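Local coordinates for protein protease VP4 (Blotched snakehead virus, PDB 2GEF) that cleaves peptide bonds through a serine/lysine catalytic dyad, as the protease part of a birnavirus structural polyprotein that it probably processes, at residues Gly30-Val35 and Leu47-Arg52; Ser43-Tyr48 and Ala174-Lys179; Ser137-Ala142 and Ala153-Cys158; Val164-Phe169 and Met187-Gly192. All blocks are in the same frame, centred on the assembly; numbering follows the deposited sequence.

Overall arrangement
Each of the four contacts brings at least one residue close to the serine/lysine dyad. Contact 1 pairs strands 31-38 and 43-52 close to the centre of the chain. Contact 2 lays helix 170-178 on the beginning of the second strand, its centre about 11 Å from that of contact 1. Contact 3, centred about 8 Å from contact 1, sets helix 138-146 on strand 154-160. Contact 4, centred about 12 Å from contact 3, extends from the sheet of strand 154-160 into two loops. Contact 1 closes first along the chain; contact 3 is nested within the loop closed by contact 2, and contacts 2 and 4 interleave. Ser136 precedes helix 138-146; Lys173 lies on helix 170-178.

Contact 1 (Gly30-Val35 and Leu47-Arg52); sequences GALFPV and LYIAVR
A chi1 of 61° puts CG of Phe33 between its own backbone N and carbonyl carbon, while Tyr48, with chi1 -78°, carries its CG on the far side from the carbonyl carbon. The Phe33 torsion swings the ring back over the partner strand, where Tyr48 CB lies over one face, near the rim, in a CH-pi contact 3.9 Å from the ring centroid. In the plane of the same ring, at its edge, stands Ala50 N, 3.6 Å from Phe33 CE2; a small alanine here lets the phenyl reach across. Val35 CG2 lies over a face of the Tyr48 ring, 3.4 Å from Tyr48 CD1; the Tyr48 hydroxyl bonds to Asn127. On the other face of the sheet Leu32 CD2 packs obliquely on Ile49 CB at 3.9 Å, and Pro34 lies beside Leu47.

Four backbone bonds tie the strands. Those of the Phe33-Tyr48 pair are nearly straight, Tyr48 N reaching Phe33 O at 3.1 Å; Ala31 N to Ala50 O is shorter, at 2.8 Å. Pro34 has no N-H to give, but it falls in a non-hydrogen-bonded pair and so costs this ladder nothing. Gly30 brings its CA to 2.9 Å from Ala50 O, a CH...O contact; a beta carbon there would collide with Ile49 CD1 and, at a phi of 142°, with the preceding carbonyl oxygen as well. Helix 138-146 covers Ala31 and Phe33, and Pro34 touches the catalytic Lys173. The whole is an antiparallel beta hairpin at the heart of the protease, with one strand running beside the catalytic dyad.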
loop_
_atom_site.group_PDB
_atom_site.type_symbol
_atom_site.label_atom_id
_atom_site.label_comp_id
_atom_site.label_asym_id
_atom_site.label_seq_id
_atom_site.Cartn_x
_atom_site.Cartn_y
_atom_site.Cartn_z
ATOM N N GLY A 30 -3.245 6.956 7.932
ATOM C CA GLY A 30 -2.563 5.859 7.276
ATOM C C GLY A 30 -3.167 5.686 5.891
ATOM O O GLY A 30 -4.200 6.202 5.634
ATOM N N ALA A 31 -2.487 5.019 4.947
ATOM C CA ALA A 31 -3.080 4.763 3.647
ATOM C C ALA A 31 -2.730 3.327 3.263
ATOM O O ALA A 31 -1.602 2.841 3.568
ATOM C CB ALA A 31 -2.619 5.737 2.610
ATOM N N LEU A 32 -3.697 2.656 2.654
ATOM C CA LEU A 32 -3.561 1.279 2.148
ATOM C C LEU A 32 -3.051 1.240 0.770
ATOM O O LEU A 32 -3.417 2.071 -0.094
ATOM C CB LEU A 32 -4.932 0.510 2.185
ATOM C CG LEU A 32 -5.444 0.406 3.633
ATOM C CD1 LEU A 32 -7.022 0.264 3.597
ATOM C CD2 LEU A 32 -4.800 -0.807 4.581
ATOM N N PHE A 33 -2.240 0.197 0.548
ATOM C CA PHE A 33 -1.717 -0.094 -0.734
ATOM C C PHE A 33 -1.525 -1.675 -0.870
ATOM O O PHE A 33 -1.489 -2.323 0.124
ATOM C CB PHE A 33 -0.393 0.581 -0.940
ATOM C CG PHE A 33 0.718 0.162 0.059
ATOM C CD1 PHE A 33 1.768 -0.691 -0.353
ATOM C CD2 PHE A 33 0.819 0.802 1.352
ATOM C CE1 PHE A 33 2.826 -1.039 0.554
ATOM C CE2 PHE A 33 1.892 0.491 2.227
ATOM C CZ PHE A 33 2.911 -0.369 1.833
ATOM N N PRO A 34 -1.515 -2.230 -2.117
ATOM C CA PRO A 34 -1.277 -3.643 -2.361
ATOM C C PRO A 34 0.102 -4.041 -2.534
ATOM O O PRO A 34 0.929 -3.225 -2.953
ATOM C CB PRO A 34 -2.160 -3.935 -3.553
ATOM C CG PRO A 34 -1.970 -2.703 -4.323
ATOM C CD PRO A 34 -2.064 -1.582 -3.315
ATOM N N VAL A 35 0.382 -5.254 -1.977
ATOM C CA VAL A 35 1.711 -5.825 -1.975
ATOM C C VAL A 35 1.692 -7.239 -2.579
ATOM O O VAL A 35 1.007 -8.149 -2.051
ATOM C CB VAL A 35 2.341 -5.897 -0.627
ATOM C CG1 VAL A 35 3.817 -6.666 -0.750
ATOM C CG2 VAL A 35 2.569 -4.497 -0.089
ATOM N N LEU A 47 -2.958 -6.453 1.462
ATOM C CA LEU A 47 -2.754 -5.012 1.857
ATOM C C LEU A 47 -1.804 -4.802 2.940
ATOM O O LEU A 47 -1.614 -5.638 3.774
ATOM C CB LEU A 47 -4.077 -4.439 2.267
ATOM C CG LEU A 47 -5.025 -4.472 1.053
ATOM C CD1 LEU A 47 -6.306 -3.879 1.601
ATOM C CD2 LEU A 47 -4.617 -3.762 -0.207
ATOM N N TYR A 48 -1.149 -3.673 2.878
ATOM C CA TYR A 48 -0.317 -3.084 3.927
ATOM C C TYR A 48 -0.832 -1.675 4.100
ATOM O O TYR A 48 -1.438 -1.114 3.175
ATOM C CB TYR A 48 1.175 -2.997 3.525
ATOM C CG TYR A 48 2.028 -4.272 3.604
ATOM C CD1 TYR A 48 1.607 -5.494 3.070
ATOM C CD2 TYR A 48 3.252 -4.229 4.174
ATOM C CE1 TYR A 48 2.410 -6.646 3.143
ATOM C CE2 TYR A 48 4.037 -5.364 4.274
ATOM C CZ TYR A 48 3.641 -6.557 3.782
ATOM O OH TYR A 48 4.596 -7.655 3.936
ATOM N N ILE A 49 -0.547 -1.117 5.238
ATOM C CA ILE A 49 -0.962 0.230 5.582
ATOM C C ILE A 49 0.275 0.976 5.813
ATOM O O ILE A 49 1.095 0.415 6.445
ATOM C CB ILE A 49 -1.868 0.376 6.808
ATOM C CG1 ILE A 49 -2.500 1.786 6.718
ATOM C CG2 ILE A 49 -1.145 0.029 8.205
ATOM C CD1 ILE A 49 -3.480 2.061 7.704
ATOM N N ALA A 50 0.473 2.098 5.109
ATOM C CA ALA A 50 1.589 3.013 5.427
ATOM C C ALA A 50 1.035 4.011 6.480
ATOM O O ALA A 50 -0.084 4.631 6.254
ATOM C CB ALA A 50 1.933 3.796 4.252
ATOM N N VAL A 51 1.792 4.185 7.566
ATOM C CA VAL A 51 1.407 5.230 8.654
ATOM C C VAL A 51 2.591 6.079 8.883
ATOM O O VAL A 51 3.728 5.595 8.932
ATOM C CB VAL A 51 0.895 4.539 9.980
ATOM C CG1 VAL A 51 0.092 5.625 10.905
ATOM C CG2 VAL A 51 -0.135 3.530 9.569
ATOM N N ARG A 52 2.365 7.365 8.971
ATOM C CA ARG A 52 3.480 8.282 9.408
ATOM C C ARG A 52 3.953 8.115 10.863
ATOM O O ARG A 52 3.193 7.856 11.785
ATOM C CB ARG A 52 3.231 9.741 8.968
ATOM C CG ARG A 52 1.868 10.406 9.459
ATOM C CD ARG A 52 1.882 11.948 9.401
ATOM N NE ARG A 52 0.648 12.554 9.977
ATOM C CZ ARG A 52 -0.498 12.682 9.329
ATOM N NH1 ARG A 52 -1.458 13.285 9.961
ATOM N NH2 ARG A 52 -0.739 12.140 8.105
#

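Contact 2 (Ser43-Tyr48 and Ala174-Lys179); sequences STSELY and ARAAHK
Ser45 meets Ala176 with its whole short side chain. Its CB lies 4.0 Å from Ala176 CB, and the next atom, OG, presses on that same methyl at 3.1 Å. OG is swung to the side opposite its backbone N (chi1 -174°), which carries it across to the helix; there it bonds to the carbonyl oxygen of Leu172, one turn before Ala176. A serine suits this place: it is small enough for the close approach, and its buried hydroxyl is satisfied by Leu172 O.

Two residues on, Leu47 adds the apolar half. Its CG is 3.6 Å from Ala176 O, with CD1 near the same oxygen, while CD2 reaches Ala176 CB at 4.0 Å and also borders Ala177 N. The methyl of Ala176 thus wedges between Ser45 and Leu47, over the backbone N of Glu46, whose own side chain points to the other side of the strand and bonds Asn127. With the small Ala176 at the centre of the interface, the axes of strand 43-48 and helix 174-178 come to 6.6 Å, crossing at -49°. This is close helix-on-strand packing, and it seats helix 170-178, which carries the catalytic Lys173, on the central hairpin.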
loop_
_atom_site.group_PDB
_atom_site.type_symbol
_atom_site.label_atom_id
_atom_site.label_comp_id
_atom_site.label_asym_id
_atom_site.label_seq_id
_atom_site.Cartn_x
_atom_site.Cartn_y
_atom_site.Cartn_z
ATOM N N SER A 43 1.869 -17.187 -5.883
ATOM C CA SER A 43 1.913 -15.769 -5.773
ATOM C C SER A 43 0.985 -15.363 -4.646
ATOM O O SER A 43 0.067 -16.116 -4.317
ATOM C CB SER A 43 1.448 -15.079 -7.067
ATOM O OG SER A 43 2.126 -15.683 -8.180
ATOM N N THR A 44 1.283 -14.180 -4.061
ATOM C CA THR A 44 0.553 -13.585 -2.982
ATOM C C THR A 44 0.148 -12.124 -3.336
ATOM O O THR A 44 0.801 -11.523 -4.080
ATOM C CB THR A 44 1.442 -13.557 -1.581
ATOM O OG1 THR A 44 2.690 -12.832 -1.807
ATOM C CG2 THR A 44 1.775 -14.979 -1.096
ATOM N N SER A 45 -0.952 -11.643 -2.767
ATOM C CA SER A 45 -1.423 -10.256 -2.874
ATOM C C SER A 45 -2.038 -10.041 -1.508
ATOM O O SER A 45 -2.917 -10.894 -1.025
ATOM C CB SER A 45 -2.579 -10.221 -3.924
ATOM O OG SER A 45 -2.966 -8.956 -4.165
ATOM N N GLU A 46 -1.700 -8.907 -0.922
ATOM C CA GLU A 46 -2.094 -8.544 0.465
ATOM C C GLU A 46 -2.231 -7.027 0.508
ATOM O O GLU A 46 -1.486 -6.358 -0.154
ATOM C CB GLU A 46 -0.799 -8.748 1.280
ATOM C CG GLU A 46 -0.886 -9.438 2.474
ATOM C CD GLU A 46 0.509 -9.920 2.895
ATOM O OE1 GLU A 46 1.370 -10.285 2.022
ATOM O OE2 GLU A 46 0.764 -9.931 4.113
ATOM N N LEU A 47 -2.958 -6.453 1.462
ATOM C CA LEU A 47 -2.754 -5.012 1.857
ATOM C C LEU A 47 -1.804 -4.802 2.940
ATOM O O LEU A 47 -1.614 -5.638 3.774
ATOM C CB LEU A 47 -4.077 -4.439 2.267
ATOM C CG LEU A 47 -5.025 -4.472 1.053
ATOM C CD1 LEU A 47 -6.306 -3.879 1.601
ATOM C CD2 LEU A 47 -4.617 -3.762 -0.207
ATOM N N TYR A 48 -1.149 -3.673 2.878
ATOM C CA TYR A 48 -0.317 -3.084 3.927
ATOM C C TYR A 48 -0.832 -1.675 4.100
ATOM O O TYR A 48 -1.438 -1.114 3.175
ATOM C CB TYR A 48 1.175 -2.997 3.525
ATOM C CG TYR A 48 2.028 -4.272 3.604
ATOM C CD1 TYR A 48 1.607 -5.494 3.070
ATOM C CD2 TYR A 48 3.252 -4.229 4.174
ATOM C CE1 TYR A 48 2.410 -6.646 3.143
ATOM C CE2 TYR A 48 4.037 -5.364 4.274
ATOM C CZ TYR A 48 3.641 -6.557 3.782
ATOM O OH TYR A 48 4.596 -7.655 3.936
ATOM N N ALA A 174 -5.763 -5.871 -7.257
ATOM C CA ALA A 174 -7.172 -5.572 -6.989
ATOM C C ALA A 174 -7.748 -6.662 -6.092
ATOM O O ALA A 174 -8.556 -6.372 -5.166
ATOM C CB ALA A 174 -7.982 -5.575 -8.309
ATOM N N ARG A 175 -7.329 -7.920 -6.308
ATOM C CA ARG A 175 -7.764 -8.965 -5.411
ATOM C C ARG A 175 -7.612 -8.581 -3.934
ATOM O O ARG A 175 -8.433 -8.844 -3.175
ATOM C CB ARG A 175 -6.980 -10.261 -5.667
ATOM C CG ARG A 175 -7.079 -10.783 -7.013
ATOM C CD ARG A 175 -8.475 -11.304 -7.229
ATOM N NE ARG A 175 -8.499 -12.121 -8.425
ATOM C CZ ARG A 175 -9.370 -13.096 -8.666
ATOM N NH1 ARG A 175 -10.361 -13.417 -7.764
ATOM N NH2 ARG A 175 -9.229 -13.742 -9.830
ATOM N N ALA A 176 -6.533 -7.944 -3.545
ATOM C CA ALA A 176 -6.151 -7.692 -2.177
ATOM C C ALA A 176 -7.073 -6.616 -1.656
ATOM O O ALA A 176 -7.512 -6.611 -0.501
ATOM C CB ALA A 176 -4.651 -7.236 -2.168
ATOM N N ALA A 177 -7.410 -5.701 -2.513
ATOM C CA ALA A 177 -8.286 -4.641 -2.111
ATOM C C ALA A 177 -9.715 -5.166 -1.990
ATOM O O ALA A 177 -10.377 -4.812 -1.053
ATOM C CB ALA A 177 -8.233 -3.502 -3.175
ATOM N N HIS A 178 -10.207 -5.945 -2.970
ATOM C CA HIS A 178 -11.644 -6.364 -3.100
ATOM C C HIS A 178 -11.967 -7.376 -1.949
ATOM O O HIS A 178 -13.064 -7.375 -1.390
ATOM C CB HIS A 178 -11.868 -6.966 -4.501
ATOM C CG HIS A 178 -11.688 -5.982 -5.617
ATOM N ND1 HIS A 178 -11.961 -6.323 -6.940
ATOM C CD2 HIS A 178 -11.315 -4.646 -5.622
ATOM C CE1 HIS A 178 -11.732 -5.262 -7.724
ATOM N NE2 HIS A 178 -11.373 -4.215 -6.949
ATOM N N LYS A 179 -10.936 -8.122 -1.523
ATOM C CA LYS A 179 -11.074 -9.057 -0.493
ATOM C C LYS A 179 -11.639 -8.428 0.754
ATOM O O LYS A 179 -12.374 -9.051 1.561
ATOM C CB LYS A 179 -9.752 -9.796 -0.242
ATOM C CG LYS A 179 -9.946 -10.938 0.849
ATOM C CD LYS A 179 -8.565 -11.544 1.332
ATOM C CE LYS A 179 -8.688 -12.747 2.394
ATOM N NZ LYS A 179 -7.355 -13.432 2.982
#

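Contact 3 (Ser137-Ala142 and Ala153-Cys158); sequences SSIALA and AAYTGC
Ser137, directly after the nucleophile Ser136, passes Gly157 at a distance, its N 4.3 Å from Gly157 O. Ser138 opens the helix and comes nearer: its CB is 3.7 Å from the same carbonyl oxygen, while its OG turns back to bond the carbonyl of Gln135, a small polar side chain well placed at a helix start.

Ile139 carries most of the contact. Its backbone N gives a weak hydrogen bond to Gly157 O, 3.4 Å long, so an N-H of the first helical turn, which has no carbonyl within the helix to meet, points at the strand. The side chain then splits into two branches. CG2, anti to the backbone N, reaches Tyr155 CB at 3.8 Å; CG1 leads in an extended chain (chi2 -179°) to CD1, which touches Thr156 O at 3.5 Å and Gly157 CA at 3.8 Å. The two branches are thus spread along the strand, from Tyr155 to Gly157, where a beta carbon would collide with Ile139 CD1. Ile139 and Tyr155 cross at about a right angle, the tyrosine ring leading off to a hydroxyl bonded to His206. Ala140 follows, its backbone N 4.3 Å from Tyr155 CB, while its methyl meets Ala31 and Phe33 of strand 31-38, where a small side chain suits the close packing.

Around the contact, helix 200-209 packs on Ile139 through Ala203 and on Tyr155 through Ala207. Tyr155 shares backbone bonding with Leu32. Thr156 is hydrogen-bonded through its backbone to Val185 and Met187, and its side chain lies beside both Ser136 and Lys173. Helix 138-146 thus touches strand 31-38, strand 154-160 and helix 200-209.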
loop_
_atom_site.group_PDB
_atom_site.type_symbol
_atom_site.label_atom_id
_atom_site.label_comp_id
_atom_site.label_asym_id
_atom_site.label_seq_id
_atom_site.Cartn_x
_atom_site.Cartn_y
_atom_site.Cartn_z
ATOM N N SER A 137 4.030 1.842 -3.839
ATOM C CA SER A 137 3.475 2.348 -2.589
ATOM C C SER A 137 3.478 3.841 -2.521
ATOM O O SER A 137 2.997 4.416 -1.549
ATOM C CB SER A 137 4.297 1.853 -1.398
ATOM O OG SER A 137 5.658 2.279 -1.440
ATOM N N SER A 138 4.034 4.496 -3.535
ATOM C CA SER A 138 4.336 5.907 -3.451
ATOM C C SER A 138 3.122 6.749 -3.245
ATOM O O SER A 138 3.241 7.744 -2.566
ATOM C CB SER A 138 5.191 6.413 -4.671
ATOM O OG SER A 138 6.434 5.675 -4.700
ATOM N N ILE A 139 2.007 6.433 -3.904
ATOM C CA ILE A 139 0.812 7.127 -3.676
ATOM C C ILE A 139 0.356 6.991 -2.206
ATOM O O ILE A 139 0.081 7.999 -1.604
ATOM C CB ILE A 139 -0.219 6.637 -4.497
ATOM C CG1 ILE A 139 0.080 6.948 -6.046
ATOM C CG2 ILE A 139 -1.525 7.353 -4.143
ATOM C CD1 ILE A 139 -1.150 6.386 -6.922
ATOM N N ALA A 140 0.286 5.754 -1.641
ATOM C CA ALA A 140 0.001 5.542 -0.190
ATOM C C ALA A 140 0.929 6.353 0.774
ATOM O O ALA A 140 0.548 7.017 1.766
ATOM C CB ALA A 140 0.125 3.963 0.085
ATOM N N LEU A 141 2.214 6.210 0.558
ATOM C CA LEU A 141 3.170 7.139 1.277
ATOM C C LEU A 141 2.820 8.549 1.407
ATOM O O LEU A 141 2.859 9.133 2.476
ATOM C CB LEU A 141 4.566 7.085 0.607
ATOM C CG LEU A 141 5.124 5.658 0.722
ATOM C CD1 LEU A 141 6.602 5.405 0.211
ATOM C CD2 LEU A 141 4.806 4.961 2.005
ATOM N N ALA A 142 2.653 9.146 0.266
ATOM C CA ALA A 142 2.107 10.516 0.088
ATOM C C ALA A 142 0.842 10.843 0.848
ATOM O O ALA A 142 0.749 11.833 1.536
ATOM C CB ALA A 142 1.806 10.806 -1.372
ATOM N N ALA A 153 -9.894 2.936 0.510
ATOM C CA ALA A 153 -9.559 2.510 -0.790
ATOM C C ALA A 153 -8.201 1.976 -0.663
ATOM O O ALA A 153 -7.480 2.457 0.138
ATOM C CB ALA A 153 -9.506 3.822 -1.735
ATOM N N ALA A 154 -7.734 1.125 -1.568
ATOM C CA ALA A 154 -6.270 0.859 -1.553
ATOM C C ALA A 154 -5.633 1.579 -2.709
ATOM O O ALA A 154 -6.188 1.656 -3.802
ATOM C CB ALA A 154 -6.023 -0.682 -1.638
ATOM N N TYR A 155 -4.405 2.008 -2.574
ATOM C CA TYR A 155 -3.715 2.767 -3.657
ATOM C C TYR A 155 -2.459 2.094 -4.227
ATOM O O TYR A 155 -1.599 1.513 -3.497
ATOM C CB TYR A 155 -3.366 4.196 -3.220
ATOM C CG TYR A 155 -4.611 4.983 -2.838
ATOM C CD1 TYR A 155 -5.313 5.690 -3.800
ATOM C CD2 TYR A 155 -5.017 5.129 -1.451
ATOM C CE1 TYR A 155 -6.503 6.466 -3.482
ATOM C CE2 TYR A 155 -6.264 5.844 -1.128
ATOM C CZ TYR A 155 -6.950 6.487 -2.143
ATOM O OH TYR A 155 -8.194 7.135 -1.902
ATOM N N THR A 156 -2.278 2.261 -5.551
ATOM C CA THR A 156 -1.062 1.720 -6.223
ATOM C C THR A 156 -0.582 2.633 -7.337
ATOM O O THR A 156 -1.369 3.149 -8.153
ATOM C CB THR A 156 -1.233 0.227 -6.634
ATOM O OG1 THR A 156 0.048 -0.397 -6.701
ATOM C CG2 THR A 156 -2.089 -0.007 -7.964
ATOM N N GLY A 157 0.724 2.926 -7.333
ATOM C CA GLY A 157 1.216 3.764 -8.328
ATOM C C GLY A 157 2.558 4.293 -7.908
ATOM O O GLY A 157 2.720 4.672 -6.758
ATOM N N CYS A 158 3.546 4.183 -8.802
ATOM C CA CYS A 158 4.796 4.926 -8.594
ATOM C C CYS A 158 4.584 6.405 -8.841
ATOM O O CYS A 158 3.569 6.825 -9.449
ATOM C CB CYS A 158 5.947 4.403 -9.439
ATOM S SG CYS A 158 6.257 2.696 -9.189
#

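Contact 4 (Val164-Phe169 and Met187-Gly192); sequences VQPVQF and MTQDGG
Gln189 N and Val167 O form a short hydrogen bond of 2.6 Å, and Val167 N bonds Met187 O at 3.0 Å, less straight. Val167 therefore uses both its backbone groups on residues flanking Thr188, the pattern of a single parallel bridge between chains running 33° apart. The carboxamide of Gln189 adds a third, weak bond: its extended side chain brings NE2 to 3.4 Å from Pro166 O, almost straight at 173°. The amide planes of Gln168 and Gln189 are 24° apart on the solvent-exposed side, Gln168 CG lying 3.9 Å from Gln189 OE1.

Packing spreads toward the sheet. Met187, here a selenomethionine, folds over Val164, its CG 3.6 Å from Val164 CG1 and its SE 3.3 Å from Val164 O. Pro166 CB rests 3.8 Å from Thr188 C, its rigid ring packing beside the start of the turn. Thr188 to Gly191 is a type I turn, steadied by Gly192 N bonding Thr188 OG1, which also meets Glu193.

Asp190 OD2 bonds Asn171 N in the first turn of helix 170-178, just past Phe169 at its N-cap. The paired loops probably border the catalytic site, Val167 touching Ser136 and Phe169 lying near Lys173.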
loop_
_atom_site.group_PDB
_atom_site.type_symbol
_atom_site.label_atom_id
_atom_site.label_comp_id
_atom_site.label_asym_id
_atom_site.label_seq_id
_atom_site.Cartn_x
_atom_site.Cartn_y
_atom_site.Cartn_z
ATOM N N VAL A 164 1.519 10.298 -11.458
ATOM C CA VAL A 164 1.522 8.888 -11.251
ATOM C C VAL A 164 2.101 8.135 -12.427
ATOM O O VAL A 164 1.742 8.418 -13.599
ATOM C CB VAL A 164 0.113 8.429 -10.869
ATOM C CG1 VAL A 164 0.006 6.819 -10.729
ATOM C CG2 VAL A 164 -0.310 9.121 -9.450
ATOM N N GLN A 165 2.910 7.116 -12.132
ATOM C CA GLN A 165 3.227 6.050 -13.108
ATOM C C GLN A 165 2.668 4.693 -12.876
ATOM O O GLN A 165 2.699 4.164 -11.746
ATOM C CB GLN A 165 4.699 5.920 -13.234
ATOM C CG GLN A 165 5.420 7.292 -13.515
ATOM C CD GLN A 165 6.848 7.115 -13.228
ATOM O OE1 GLN A 165 7.233 6.578 -12.126
ATOM N NE2 GLN A 165 7.693 7.449 -14.224
ATOM N N PRO A 166 2.170 4.025 -13.964
ATOM C CA PRO A 166 1.387 2.750 -13.878
ATOM C C PRO A 166 2.293 1.489 -13.459
ATOM O O PRO A 166 3.512 1.395 -13.773
ATOM C CB PRO A 166 0.812 2.584 -15.280
ATOM C CG PRO A 166 1.883 3.117 -16.121
ATOM C CD PRO A 166 2.444 4.376 -15.374
ATOM N N VAL A 167 1.683 0.581 -12.737
ATOM C CA VAL A 167 2.484 -0.476 -12.115
ATOM C C VAL A 167 1.951 -1.775 -12.749
ATOM O O VAL A 167 0.842 -1.798 -13.306
ATOM C CB VAL A 167 2.488 -0.367 -10.586
ATOM C CG1 VAL A 167 1.144 -0.621 -10.059
ATOM C CG2 VAL A 167 3.416 -1.362 -9.978
ATOM N N GLN A 168 2.824 -2.763 -12.859
ATOM C CA GLN A 168 2.446 -4.098 -13.244
ATOM C C GLN A 168 1.487 -4.775 -12.171
ATOM O O GLN A 168 1.522 -4.452 -11.034
ATOM C CB GLN A 168 3.741 -4.901 -13.204
ATOM C CG GLN A 168 4.490 -5.027 -14.570
ATOM C CD GLN A 168 5.364 -6.300 -14.654
ATOM O OE1 GLN A 168 5.097 -7.116 -15.517
ATOM N NE2 GLN A 168 6.381 -6.470 -13.722
ATOM N N PHE A 169 0.813 -5.861 -12.504
ATOM C CA PHE A 169 0.062 -6.651 -11.448
ATOM C C PHE A 169 -1.224 -6.030 -10.944
ATOM O O PHE A 169 -1.680 -6.399 -9.899
ATOM C CB PHE A 169 1.006 -7.122 -10.290
ATOM C CG PHE A 169 2.370 -7.657 -10.839
ATOM C CD1 PHE A 169 2.402 -8.803 -11.681
ATOM C CD2 PHE A 169 3.605 -7.044 -10.501
ATOM C CE1 PHE A 169 3.645 -9.254 -12.257
ATOM C CE2 PHE A 169 4.827 -7.530 -11.059
ATOM C CZ PHE A 169 4.817 -8.605 -11.956
HETATM N N MSE A 187 -2.906 3.556 -10.857
HETATM C CA MSE A 187 -2.658 3.327 -12.273
HETATM C C MSE A 187 -1.855 2.038 -12.410
HETATM O O MSE A 187 -0.811 1.879 -11.726
HETATM C CB MSE A 187 -1.809 4.440 -12.943
HETATM C CG MSE A 187 -2.373 5.754 -13.179
HETATM SE SE MSE A 187 -1.060 6.749 -14.230
HETATM C CE MSE A 187 -1.744 6.113 -15.981
ATOM N N THR A 188 -2.363 1.128 -13.267
ATOM C CA THR A 188 -1.720 -0.134 -13.544
ATOM C C THR A 188 -1.575 -0.361 -15.051
ATOM O O THR A 188 -2.338 0.244 -15.808
ATOM C CB THR A 188 -2.378 -1.230 -12.905
ATOM O OG1 THR A 188 -3.680 -1.382 -13.465
ATOM C CG2 THR A 188 -2.481 -0.981 -11.454
ATOM N N GLN A 189 -0.534 -1.099 -15.451
ATOM C CA GLN A 189 -0.398 -1.515 -16.856
ATOM C C GLN A 189 -1.573 -2.361 -17.386
ATOM O O GLN A 189 -1.911 -2.206 -18.521
ATOM C CB GLN A 189 0.980 -2.134 -17.161
ATOM C CG GLN A 189 2.110 -1.132 -16.729
ATOM C CD GLN A 189 3.492 -1.742 -16.701
ATOM O OE1 GLN A 189 3.803 -2.593 -17.493
ATOM N NE2 GLN A 189 4.351 -1.228 -15.850
ATOM N N ASP A 190 -2.223 -3.187 -16.584
ATOM C CA ASP A 190 -3.330 -3.975 -17.133
ATOM C C ASP A 190 -4.755 -3.390 -16.847
ATOM O O ASP A 190 -5.735 -4.072 -16.979
ATOM C CB ASP A 190 -3.214 -5.478 -16.717
ATOM C CG ASP A 190 -3.236 -5.676 -15.140
ATOM O OD1 ASP A 190 -3.198 -4.602 -14.489
ATOM O OD2 ASP A 190 -3.156 -6.856 -14.553
ATOM N N GLY A 191 -4.903 -2.132 -16.476
ATOM C CA GLY A 191 -6.283 -1.624 -16.203
ATOM C C GLY A 191 -6.944 -2.330 -15.006
ATOM O O GLY A 191 -8.184 -2.395 -14.886
ATOM N N GLY A 192 -6.144 -2.907 -14.095
ATOM C CA GLY A 192 -6.801 -3.649 -12.984
ATOM C C GLY A 192 -7.464 -2.771 -11.928
ATOM O O GLY A 192 -8.275 -3.257 -11.113
#